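Local coordinates for penicillin-binding protein activator LpoB (Salmonella enterica subsp. enterica serovar Typhimurium, PDB 4Q6V) that is an outer-membrane lipoprotein that probably regulates peptidoglycan synthesis through penicillin-binding protein 1B, represented here by its C-terminal domain, at residues A[27-31]-A[44-49]; A[88-92]-A[118-122]; A[110-116]-A[127-133]. All blocks are in the same frame, centred on the assembly; numbering follows the deposited sequence.

In the fold
All three contacts converge on one mixed sheet of the C-terminal domain. Contact 1 comes first along the chain, joining strand 25-35 to helix 41-54; contacts 2 and 3 follow, interleaved, and share strand 112-119. The centre of contact 1 is about 17 Å from that of contact 2 and 13 Å from that of contact 3, whereas contacts 2 and 3 lie about 22 Å apart, on opposite sides of the chain's centre. Leu48 of helix 41-54 and Leu10 of helix 3-15 both pack on Met115, on one face of the sheet. Leu27 turns instead to Ile90 and Ala91 of helix 84-94, which packs against the other face near one end, while the hairpin part of that face is more exposed.

Contact 1: A[27-31]-A[44-49]; sequences LVDSV and ATETLR
Thr45 and Val31 are brought together by their first torsions. With chi1 at -55°, Thr45 keeps OG1 beside its own backbone N and sets CG2 against CA and CB of Ser30; Val31 holds CG2 opposite its carbonyl carbon, and this methyl slides past the threonine hydroxyl in the opposite direction. The polar link follows: Val31 N donates to Thr45 OG1 over 3.1 Å at an N-H...O angle of 155°. The same hydroxyl gives its proton to the carbonyl of Ala41, one turn earlier in the helix, so one small side chain accepts from the strand side and donates into its own helix. Threonine suits the place because its methyl can pack on Ser30 while its oxygen serves both backbones.

Around this link the packing is aliphatic. Val31 CG2 lies 4.0 Å from Ala44 CB, where a small residue lets helix 41-54 come close, and 4.3 Å from Leu48 CD2. The same leucine atom meets Val28 CG1 at 3.9 Å, so one methyl touches both valines. Val28 CG1 also touches Arg49 CG at 4.0 Å, so the arginine contributes its aliphatic stem here. A bend at chi3 of 58° then turns the arginine chain, and a water bridges its NH1, at 2.7 Å, to Val28 O, at 3.0 Å. Arg49 NH1 is bonded to the carbonyl of Val61 as well.

The segments belong to a beta-alpha-beta unit in which helix 41-54 connects strand 25-35 to the parallel strand 59-60. Chemically, this is a hydrocarbon seam with polar ties alongside: the N-H of Val31 is taken up by a helix side chain, and the cationic end of Arg49 gathers the carbonyl of Val61 directly and that of Val28 through water.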
loop_
_atom_site.group_PDB
_atom_site.type_symbol
_atom_site.label_atom_id
_atom_site.label_comp_id
_atom_site.label_asym_id
_atom_site.label_seq_id
_atom_site.Cartn_x
_atom_site.Cartn_y
_atom_site.Cartn_z
ATOM N N LEU A 27 -4.028 4.809 4.082
ATOM C CA LEU A 27 -2.648 5.053 3.796
ATOM C C LEU A 27 -1.999 3.965 2.940
ATOM O O LEU A 27 -1.847 2.831 3.357
ATOM C CB LEU A 27 -1.878 5.238 5.115
ATOM C CG LEU A 27 -0.378 5.466 5.020
ATOM C CD1 LEU A 27 -0.050 6.494 3.969
ATOM C CD2 LEU A 27 0.265 5.811 6.361
ATOM N N VAL A 28 -1.600 4.335 1.737
ATOM C CA VAL A 28 -1.042 3.371 0.772
ATOM C C VAL A 28 0.484 3.431 0.801
ATOM O O VAL A 28 1.099 4.386 0.311
ATOM C CB VAL A 28 -1.508 3.685 -0.680
ATOM C CG1 VAL A 28 -0.854 2.736 -1.682
ATOM C CG2 VAL A 28 -2.996 3.592 -0.754
ATOM N N ASP A 29 1.093 2.415 1.410
ATOM C CA ASP A 29 2.545 2.377 1.499
ATOM C C ASP A 29 3.080 2.107 0.080
ATOM O O ASP A 29 2.398 1.466 -0.730
ATOM C CB ASP A 29 2.987 1.343 2.537
ATOM C CG ASP A 29 4.293 1.674 3.212
ATOM O OD1 ASP A 29 4.871 2.753 2.931
ATOM O OD2 ASP A 29 4.726 0.815 4.026
ATOM N N SER A 30 4.252 2.666 -0.220
ATOM C CA SER A 30 4.832 2.534 -1.555
ATOM C C SER A 30 5.247 1.069 -1.760
ATOM O O SER A 30 5.707 0.398 -0.832
ATOM C CB SER A 30 5.972 3.542 -1.771
ATOM O OG SER A 30 7.088 3.209 -0.980
ATOM N N VAL A 31 5.012 0.571 -2.967
ATOM C CA VAL A 31 5.339 -0.798 -3.321
ATOM C C VAL A 31 6.851 -1.010 -3.120
ATOM O O VAL A 31 7.696 -0.216 -3.597
ATOM C CB VAL A 31 4.927 -1.144 -4.761
ATOM C CG1 VAL A 31 5.240 -2.587 -5.122
ATOM C CG2 VAL A 31 3.474 -0.787 -5.054
ATOM N N ALA A 44 4.530 1.726 -10.021
ATOM C CA ALA A 44 3.694 0.650 -9.496
ATOM C C ALA A 44 2.763 1.191 -8.419
ATOM O O ALA A 44 1.621 0.765 -8.345
ATOM C CB ALA A 44 4.573 -0.442 -8.898
ATOM N N THR A 45 3.260 2.148 -7.627
ATOM C CA THR A 45 2.529 2.736 -6.504
ATOM C C THR A 45 1.410 3.634 -7.007
ATOM O O THR A 45 0.327 3.585 -6.444
ATOM C CB THR A 45 3.477 3.541 -5.602
ATOM O OG1 THR A 45 4.574 2.725 -5.168
ATOM C CG2 THR A 45 2.728 4.063 -4.374
ATOM N N GLU A 46 1.673 4.413 -8.055
ATOM C CA GLU A 46 0.637 5.216 -8.742
ATOM C C GLU A 46 -0.491 4.371 -9.284
ATOM O O GLU A 46 -1.674 4.673 -9.101
ATOM C CB GLU A 46 1.206 6.088 -9.852
ATOM C CG GLU A 46 1.815 7.395 -9.349
ATOM C CD GLU A 46 0.776 8.372 -8.786
ATOM O OE1 GLU A 46 -0.295 8.530 -9.414
ATOM O OE2 GLU A 46 0.980 8.999 -7.712
ATOM N N THR A 47 -0.133 3.269 -9.933
ATOM C CA THR A 47 -1.150 2.343 -10.418
ATOM C C THR A 47 -2.064 1.884 -9.280
ATOM O O THR A 47 -3.273 1.796 -9.421
ATOM C CB THR A 47 -0.491 1.135 -11.134
ATOM O OG1 THR A 47 0.191 1.605 -12.301
ATOM C CG2 THR A 47 -1.504 0.091 -11.565
ATOM N N LEU A 48 -1.445 1.538 -8.159
ATOM C CA LEU A 48 -2.115 0.983 -7.030
ATOM C C LEU A 48 -3.080 2.028 -6.468
ATOM O O LEU A 48 -4.239 1.713 -6.157
ATOM C CB LEU A 48 -1.093 0.574 -5.929
ATOM C CG LEU A 48 -1.733 -0.151 -4.722
ATOM C CD1 LEU A 48 -2.636 -1.275 -5.131
ATOM C CD2 LEU A 48 -0.653 -0.615 -3.747
ATOM N N ARG A 49 -2.586 3.242 -6.300
ATOM C CA ARG A 49 -3.356 4.347 -5.714
ATOM C C ARG A 49 -4.590 4.584 -6.596
ATOM O O ARG A 49 -5.713 4.835 -6.108
ATOM C CB ARG A 49 -2.494 5.583 -5.571
ATOM C CG ARG A 49 -1.472 5.552 -4.439
ATOM C CD ARG A 49 -0.572 6.781 -4.481
ATOM N NE ARG A 49 -1.365 7.988 -4.388
ATOM C CZ ARG A 49 -1.642 8.678 -3.281
ATOM N NH1 ARG A 49 -1.141 8.323 -2.120
ATOM N NH2 ARG A 49 -2.415 9.758 -3.333
HETATM O O HOH W 1 1.006 6.994 -1.185
#

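Contact 2: A[88-92]-A[118-122]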
loop_
_atom_site.group_PDB
_atom_site.type_symbol
_atom_site.label_atom_id
_atom_site.label_comp_id
_atom_site.label_asym_id
_atom_site.label_seq_id
_atom_site.Cartn_x
_atom_site.Cartn_y
_atom_site.Cartn_z
ATOM N N ILE A 88 2.136 2.905 11.597
ATOM C CA ILE A 88 1.044 3.205 12.506
ATOM C C ILE A 88 1.217 4.590 13.149
ATOM O O ILE A 88 0.226 5.324 13.360
ATOM C CB ILE A 88 0.920 2.154 13.621
ATOM C CG1 ILE A 88 0.562 0.821 13.005
ATOM C CG2 ILE A 88 -0.193 2.504 14.589
ATOM C CD1 ILE A 88 0.717 -0.351 13.936
ATOM N N GLY A 89 2.462 4.904 13.518
ATOM C CA GLY A 89 2.791 6.241 14.015
ATOM C C GLY A 89 2.337 7.299 13.029
ATOM O O GLY A 89 1.725 8.283 13.429
ATOM N N ILE A 90 2.579 7.079 11.739
ATOM C CA ILE A 90 2.213 8.011 10.703
ATOM C C ILE A 90 0.707 7.994 10.467
ATOM O O ILE A 90 0.069 9.030 10.368
ATOM C CB ILE A 90 2.988 7.747 9.380
ATOM C CG1 ILE A 90 4.490 7.975 9.532
ATOM C CG2 ILE A 90 2.492 8.655 8.256
ATOM C CD1 ILE A 90 4.868 9.394 9.832
ATOM N N ALA A 91 0.111 6.803 10.412
ATOM C CA ALA A 91 -1.310 6.630 10.157
ATOM C C ALA A 91 -2.099 7.402 11.170
ATOM O O ALA A 91 -3.102 8.060 10.835
ATOM C CB ALA A 91 -1.650 5.158 10.206
ATOM N N ARG A 92 -1.658 7.390 12.430
ATOM C CA ARG A 92 -2.417 8.074 13.506
ATOM C C ARG A 92 -2.400 9.592 13.392
ATOM O O ARG A 92 -3.436 10.247 13.603
ATOM C CB ARG A 92 -1.911 7.631 14.874
ATOM C CG ARG A 92 -2.166 6.153 15.162
ATOM C CD ARG A 92 -2.266 5.876 16.664
ATOM N NE ARG A 92 -2.815 4.542 16.958
ATOM C CZ ARG A 92 -2.088 3.492 17.341
ATOM N NH1 ARG A 92 -0.765 3.568 17.509
ATOM N NH2 ARG A 92 -2.695 2.333 17.569
HETATM N N MSE A 118 -3.674 -3.467 7.053
HETATM C CA MSE A 118 -3.585 -3.369 8.506
HETATM C C MSE A 118 -4.616 -2.411 9.027
HETATM O O MSE A 118 -4.701 -1.249 8.626
HETATM C CB MSE A 118 -2.152 -2.981 8.915
HETATM C CG MSE A 118 -2.068 -2.726 10.388
HETATM SE SE MSE A 118 -0.221 -2.558 10.990
HETATM C CE MSE A 118 -0.051 -0.647 10.569
ATOM N N LEU A 119 -5.437 -2.864 9.961
ATOM C CA LEU A 119 -6.290 -1.964 10.777
ATOM C C LEU A 119 -5.469 -1.144 11.758
ATOM O O LEU A 119 -4.789 -1.715 12.619
ATOM C CB LEU A 119 -7.343 -2.771 11.527
ATOM C CG LEU A 119 -8.499 -2.000 12.194
ATOM C CD1 LEU A 119 -9.453 -1.436 11.132
ATOM C CD2 LEU A 119 -9.252 -2.919 13.164
ATOM N N VAL A 120 -5.506 0.187 11.609
ATOM C CA VAL A 120 -4.650 1.064 12.391
ATOM C C VAL A 120 -4.946 0.976 13.886
ATOM O O VAL A 120 -4.060 0.770 14.711
ATOM C CB VAL A 120 -4.721 2.549 11.899
ATOM C CG1 VAL A 120 -4.038 3.493 12.861
ATOM C CG2 VAL A 120 -4.093 2.657 10.517
ATOM N N GLN A 121 -6.224 1.084 14.206
ATOM C CA GLN A 121 -6.689 1.005 15.582
ATOM C C GLN A 121 -5.975 -0.043 16.426
ATOM O O GLN A 121 -5.563 0.230 17.550
ATOM C CB GLN A 121 -8.207 0.796 15.592
ATOM C CG GLN A 121 -8.793 0.599 16.981
ATOM C CD GLN A 121 -9.034 1.902 17.676
ATOM O OE1 GLN A 121 -10.185 2.233 17.962
ATOM N NE2 GLN A 121 -7.955 2.645 17.933
ATOM N N THR A 122 -5.817 -1.243 15.890
ATOM C CA THR A 122 -5.407 -2.398 16.665
ATOM C C THR A 122 -4.079 -3.001 16.215
ATOM O O THR A 122 -3.462 -3.777 16.931
ATOM C CB THR A 122 -6.457 -3.510 16.594
ATOM O OG1 THR A 122 -6.582 -4.006 15.251
ATOM C CG2 THR A 122 -7.788 -2.941 17.062
#
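Met118, a selenomethionine near the end of strand 112-119, crosses Ile88 at about a right angle. Its SE lies 3.8 Å from Ile88 CD1; the modelled position of CE is too close to Ile88 to be trusted in detail. The long, flexible, apolar side chain of methionine, here selenium-labelled, suits this buried place, where it also reaches Val99 and Tyr101 of the neighbouring strand. The chain then leaves the sheet, although Val120 is still joined to Gln97 by a backbone hydrogen bond. Here helix 84-94, which leads by way of a short loop into strand 98-106, is held against the ends of strands in the mixed beta-sheet of this alpha-beta domain. Val120 packs from the turn onto the helix: the methyl CG2, set opposite its carbonyl carbon, meets Ala91 CB at 3.5 Å, and alanine's single methyl permits that closeness. Val120 CG1, the other branch, lies 4.0 Å from Arg92 CG as the two side chains slide past each other. At Gln121 the backbone carries the contact. Its O sits at the edge of the Arg92 guanidinium, near the plane and 3.6 Å from NH2, too far for a hydrogen bond, while Ile88 CG2 lies over one face of the same guanidinium, offset toward its rim.

Contact 3: A[110-116]-A[127-133]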
loop_
_atom_site.group_PDB
_atom_site.type_symbol
_atom_site.label_atom_id
_atom_site.label_comp_id
_atom_site.label_asym_id
_atom_site.label_seq_id
_atom_site.Cartn_x
_atom_site.Cartn_y
_atom_site.Cartn_z
ATOM N N ALA A 110 9.440 -11.826 -13.576
ATOM C CA ALA A 110 8.275 -12.586 -13.196
ATOM C C ALA A 110 7.852 -12.409 -11.723
ATOM O O ALA A 110 7.666 -13.379 -11.017
ATOM C CB ALA A 110 8.519 -14.040 -13.526
ATOM N N PRO A 111 7.666 -11.162 -11.289
ATOM C CA PRO A 111 7.507 -10.844 -9.881
ATOM C C PRO A 111 6.254 -11.474 -9.261
ATOM O O PRO A 111 5.244 -11.721 -9.911
ATOM C CB PRO A 111 7.386 -9.344 -9.882
ATOM C CG PRO A 111 7.995 -8.864 -11.164
ATOM C CD PRO A 111 7.656 -9.948 -12.129
ATOM N N ALA A 112 6.313 -11.711 -7.969
ATOM C CA ALA A 112 5.120 -11.980 -7.149
ATOM C C ALA A 112 4.698 -10.763 -6.332
ATOM O O ALA A 112 5.442 -10.237 -5.515
ATOM C CB ALA A 112 5.332 -13.223 -6.309
ATOM N N LEU A 113 3.490 -10.259 -6.587
ATOM C CA LEU A 113 2.883 -9.154 -5.833
ATOM C C LEU A 113 2.143 -9.713 -4.607
ATOM O O LEU A 113 1.357 -10.621 -4.693
ATOM C CB LEU A 113 1.966 -8.343 -6.735
ATOM C CG LEU A 113 1.413 -7.045 -6.166
ATOM C CD1 LEU A 113 2.488 -6.048 -5.888
ATOM C CD2 LEU A 113 0.408 -6.471 -7.126
ATOM N N GLN A 114 2.473 -9.196 -3.430
ATOM C CA GLN A 114 1.776 -9.538 -2.194
ATOM C C GLN A 114 1.348 -8.267 -1.498
ATOM O O GLN A 114 2.074 -7.273 -1.517
ATOM C CB GLN A 114 2.646 -10.407 -1.283
ATOM C CG GLN A 114 2.864 -11.796 -1.873
ATOM C CD GLN A 114 4.100 -12.529 -1.376
ATOM O OE1 GLN A 114 5.023 -11.922 -0.831
ATOM N NE2 GLN A 114 4.131 -13.848 -1.582
HETATM N N MSE A 115 0.163 -8.319 -0.907
HETATM C CA MSE A 115 -0.404 -7.110 -0.271
HETATM C C MSE A 115 -0.979 -7.496 1.058
HETATM O O MSE A 115 -1.419 -8.611 1.262
HETATM C CB MSE A 115 -1.491 -6.501 -1.155
HETATM C CG MSE A 115 -0.906 -5.873 -2.412
HETATM SE SE MSE A 115 -2.261 -4.892 -3.471
HETATM C CE MSE A 115 -3.690 -6.189 -3.223
ATOM N N GLN A 116 -0.947 -6.573 2.015
ATOM C CA GLN A 116 -1.578 -6.774 3.301
ATOM C C GLN A 116 -2.231 -5.493 3.838
ATOM O O GLN A 116 -1.662 -4.399 3.736
ATOM C CB GLN A 116 -0.543 -7.280 4.268
ATOM C CG GLN A 116 0.499 -8.183 3.618
ATOM C CD GLN A 116 1.717 -8.171 4.460
ATOM O OE1 GLN A 116 1.678 -8.732 5.570
ATOM N NE2 GLN A 116 2.779 -7.530 3.960
ATOM N N TRP A 127 -6.621 -8.463 6.153
ATOM C CA TRP A 127 -6.709 -9.036 4.796
ATOM C C TRP A 127 -5.331 -9.215 4.174
ATOM O O TRP A 127 -4.455 -8.347 4.327
ATOM C CB TRP A 127 -7.571 -8.137 3.870
ATOM C CG TRP A 127 -7.579 -8.656 2.463
ATOM C CD1 TRP A 127 -8.367 -9.682 1.991
ATOM C CD2 TRP A 127 -6.757 -8.257 1.363
ATOM N NE1 TRP A 127 -8.101 -9.937 0.670
ATOM C CE2 TRP A 127 -7.110 -9.082 0.256
ATOM C CE3 TRP A 127 -5.804 -7.254 1.175
ATOM C CZ2 TRP A 127 -6.521 -8.945 -0.990
ATOM C CZ3 TRP A 127 -5.196 -7.134 -0.033
ATOM C CH2 TRP A 127 -5.554 -7.982 -1.115
ATOM N N SER A 128 -5.195 -10.284 3.384
ATOM C CA SER A 128 -3.962 -10.539 2.669
ATOM C C SER A 128 -4.212 -11.170 1.306
ATOM O O SER A 128 -5.140 -11.946 1.184
ATOM C CB SER A 128 -3.075 -11.446 3.522
ATOM O OG SER A 128 -1.859 -11.724 2.897
ATOM N N GLY A 129 -3.377 -10.828 0.328
ATOM C CA GLY A 129 -3.498 -11.375 -1.030
ATOM C C GLY A 129 -2.208 -11.397 -1.832
ATOM O O GLY A 129 -1.364 -10.520 -1.676
ATOM N N LYS A 130 -2.073 -12.400 -2.719
ATOM C CA LYS A 130 -0.916 -12.512 -3.616
ATOM C C LYS A 130 -1.338 -12.767 -5.045
ATOM O O LYS A 130 -2.375 -13.362 -5.275
ATOM C CB LYS A 130 0.077 -13.544 -3.134
ATOM C CG LYS A 130 -0.540 -14.822 -2.627
ATOM C CD LYS A 130 0.477 -15.673 -1.883
ATOM C CE LYS A 130 -0.062 -17.078 -1.606
ATOM N NZ LYS A 130 0.949 -18.042 -1.045
ATOM N N GLY A 131 -0.603 -12.194 -5.990
ATOM C CA GLY A 131 -0.836 -12.478 -7.407
ATOM C C GLY A 131 0.463 -12.365 -8.179
ATOM O O GLY A 131 1.370 -11.678 -7.763
ATOM N N ALA A 132 0.560 -13.043 -9.310
ATOM C CA ALA A 132 1.741 -12.907 -10.164
ATOM C C ALA A 132 1.591 -11.751 -11.103
ATOM O O ALA A 132 0.513 -11.487 -11.622
ATOM C CB ALA A 132 1.991 -14.201 -10.930
ATOM N N VAL A 133 2.677 -11.028 -11.319
ATOM C CA VAL A 133 2.670 -9.892 -12.204
ATOM C C VAL A 133 3.213 -10.346 -13.564
ATOM O O VAL A 133 4.403 -10.626 -13.710
ATOM C CB VAL A 133 3.561 -8.774 -11.665
ATOM C CG1 VAL A 133 3.577 -7.573 -12.618
ATOM C CG2 VAL A 133 3.173 -8.378 -10.245
#
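The edge of the Trp127 indole receives the terminal methyl of Met115 on the face of the sheet turned to helix 3-15, where the two side chains cross obliquely. A chi1 of -70° sets Met115 CG beside its backbone N, and a bend at chi3 brings the end of this selenomethionine round to the indole: CE meets the six-membered ring close to the ring plane, 3.3 Å from Trp127 CH2. Nearer the backbone, Met115 CB lies 3.9 Å from Trp127 CZ3. The indole in turn lies beneath its own strand, one face reaching the backbone N of Gly129. Glycine suits that place because the large ring occupies the space where a side chain would point. Leu10 and Met14 of helix 3-15 touch Met115 and Trp127 respectively, making this a buried apolar layer.

Farther along the same face, Leu113 CB packs on Val133 CG2 at 3.7 Å and lies against Gly131 O in the opposite strand.

Gln114 and Lys130 lie on the other face, side by side and pointing the same way, with Gln114 CG 3.5 Å from Lys130 CB. They touch through their aliphatic stems, and the lysine's extended chain carries its amino end away, a charged end that suits an exposed position.

Between the strands the backbone bonds are regular. Leu113 N and Gly131 O, at 2.8 Å, are matched by the reciprocal bond, and Met115 exchanges a similar pair with Gly129. A last, almost straight bond of 3.0 Å, with an N-H...O angle of 178°, runs from Val133 N to Pro111 O; proline, lacking an N-H, serves here as acceptor alone. This ladder of alternating hydrogen-bonded and non-hydrogen-bonded pairs joins the two arms of a beta hairpin, strands 112-119 and 125-132, whose second strand forms one edge of the sheet.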